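Side-chain contact in carboxyvinyl-carboxyphosphonate phosphorylmutase (Bacillus anthracis, PDB 4IQD), which belongs to the phosphoenolpyruvate phosphomutase family of enzymes, built on a TIM-barrel fold: residues E230-N234 against M235-M239. Sequence-based numbering, arbitrary orientation.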
loop_
_atom_site.group_PDB
_atom_site.type_symbol
_atom_site.label_atom_id
_atom_site.label_comp_id
_atom_site.label_asym_id
_atom_site.label_seq_id
_atom_site.Cartn_x
_atom_site.Cartn_y
_atom_site.Cartn_z
ATOM N N GLU A 230 -21.614 4.172 -19.239
ATOM C CA GLU A 230 -22.535 4.095 -20.367
ATOM C C GLU A 230 -22.697 5.474 -20.983
ATOM O O GLU A 230 -22.740 5.621 -22.203
ATOM C CB GLU A 230 -23.895 3.558 -19.909
ATOM C CG GLU A 230 -24.991 3.602 -20.967
ATOM C CD GLU A 230 -24.895 2.466 -21.969
ATOM O OE1 GLU A 230 -24.133 1.507 -21.718
ATOM O OE2 GLU A 230 -25.589 2.533 -23.008
ATOM N N GLU A 231 -22.777 6.487 -20.128
ATOM C CA GLU A 231 -22.867 7.859 -20.602
ATOM C C GLU A 231 -21.628 8.242 -21.407
ATOM O O GLU A 231 -21.753 8.635 -22.555
ATOM C CB GLU A 231 -23.131 8.826 -19.445
ATOM C CG GLU A 231 -24.610 8.916 -19.079
ATOM C CD GLU A 231 -24.854 9.499 -17.702
ATOM O OE1 GLU A 231 -25.961 10.021 -17.459
ATOM O OE2 GLU A 231 -23.945 9.425 -16.855
ATOM N N PHE A 232 -20.443 8.083 -20.826
ATOM C CA PHE A 232 -19.194 8.340 -21.547
ATOM C C PHE A 232 -19.116 7.608 -22.880
ATOM O O PHE A 232 -18.578 8.132 -23.853
ATOM C CB PHE A 232 -17.990 7.927 -20.709
ATOM C CG PHE A 232 -17.709 8.839 -19.562
ATOM C CD1 PHE A 232 -17.848 8.393 -18.265
ATOM C CD2 PHE A 232 -17.300 10.142 -19.782
ATOM C CE1 PHE A 232 -17.593 9.224 -17.213
ATOM C CE2 PHE A 232 -17.037 10.982 -18.726
ATOM C CZ PHE A 232 -17.184 10.523 -17.437
ATOM N N ALA A 233 -19.652 6.393 -22.910
ATOM C CA ALA A 233 -19.557 5.539 -24.088
ATOM C C ALA A 233 -20.264 6.126 -25.304
ATOM O O ALA A 233 -19.685 6.188 -26.383
ATOM C CB ALA A 233 -20.089 4.150 -23.784
ATOM N N ASN A 234 -21.510 6.556 -25.142
ATOM C CA ASN A 234 -22.233 7.113 -26.280
ATOM C C ASN A 234 -21.807 8.544 -26.564
ATOM O O ASN A 234 -22.189 9.136 -27.572
ATOM C CB ASN A 234 -23.749 7.004 -26.096
ATOM C CG ASN A 234 -24.234 7.641 -24.812
ATOM O OD1 ASN A 234 -23.918 8.789 -24.513
ATOM N ND2 ASN A 234 -25.009 6.887 -24.041
HETATM N N MSE A 235 -20.997 9.089 -25.668
HETATM C CA MSE A 235 -20.520 10.450 -25.811
HETATM C C MSE A 235 -19.159 10.487 -26.496
HETATM O O MSE A 235 -18.599 11.558 -26.725
HETATM C CB MSE A 235 -20.469 11.134 -24.450
HETATM C CG MSE A 235 -21.832 11.305 -23.791
HETATM SE SE MSE A 235 -21.711 12.744 -22.509
HETATM C CE MSE A 235 -20.705 13.800 -23.747
ATOM N N GLY A 236 -18.631 9.310 -26.814
ATOM C CA GLY A 236 -17.440 9.210 -27.638
ATOM C C GLY A 236 -16.193 8.682 -26.954
ATOM O O GLY A 236 -15.083 8.899 -27.439
ATOM N N PHE A 237 -16.369 7.990 -25.834
ATOM C CA PHE A 237 -15.236 7.427 -25.102
ATOM C C PHE A 237 -15.238 5.908 -25.136
ATOM O O PHE A 237 -16.291 5.281 -25.182
ATOM C CB PHE A 237 -15.211 7.929 -23.659
ATOM C CG PHE A 237 -14.794 9.363 -23.534
ATOM C CD1 PHE A 237 -13.456 9.706 -23.527
ATOM C CD2 PHE A 237 -15.740 10.367 -23.437
ATOM C CE1 PHE A 237 -13.066 11.022 -23.423
ATOM C CE2 PHE A 237 -15.357 11.686 -23.331
ATOM C CZ PHE A 237 -14.016 12.014 -23.323
ATOM N N GLN A 238 -14.048 5.321 -25.114
ATOM C CA GLN A 238 -13.919 3.873 -25.217
ATOM C C GLN A 238 -13.234 3.264 -23.999
ATOM O O GLN A 238 -13.062 2.050 -23.912
ATOM C CB GLN A 238 -13.186 3.507 -26.506
ATOM C CG GLN A 238 -13.826 4.137 -27.728
ATOM C CD GLN A 238 -13.061 3.877 -29.000
ATOM O OE1 GLN A 238 -12.607 2.761 -29.248
ATOM N NE2 GLN A 238 -12.913 4.910 -29.820
HETATM N N MSE A 239 -12.847 4.116 -23.057
HETATM C CA MSE A 239 -12.298 3.656 -21.791
HETATM C C MSE A 239 -12.412 4.770 -20.764
HETATM O O MSE A 239 -12.420 5.950 -21.116
HETATM C CB MSE A 239 -10.843 3.213 -21.953
HETATM C CG MSE A 239 -9.828 4.334 -21.850
HETATM SE SE MSE A 239 -8.062 3.818 -22.491
HETATM C CE MSE A 239 -8.387 4.012 -24.402
#
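A Schellman motif ends the short helix 229-234 of this TIM-barrel protein, joining Phe232 to Phe237 as the chain turns toward strand 239-242. Phe237 N donates to Phe232 O at 3.0 Å. Gly236 N gives a longer, weak bond to Ala233 O. Gly236 carries the positive phi of the turn (113°), a backbone shape that glycine takes easily. Two weak bonds from Met235 N, to Glu231 O and Phe232 O, add to the closure. The same Phe232 O lies in the plane of the Phe237 ring, at its edge, 3.6 Å from CD2. Both phenylalanines set CG opposite the carbonyl carbon (chi1 -73° in each), which lays it beside the residue's own backbone N; with this setting the Phe232 ring turns its edge to the face of Phe237 in an offset edge-to-face pair, planes at 88° and centroids 5.9 Å apart. Ala233 CA adds a nearly straight CA-H...O contact to Phe237 O, at 3.5 Å. Glu231 OE2 accepts a hydrogen bond from Ser228 N, and its side chain touches a bound pyruvic acid. Phe203 meets the Phe237 ring edge-to-face and also touches Met235, a selenomethionine, while Ala216 of strand 215-217 packs against both phenylalanines. The helix end thus satisfies part of its last-turn carbonyls with backbone N-H groups, and the buried aromatic pair ties that turn to the barrel wall.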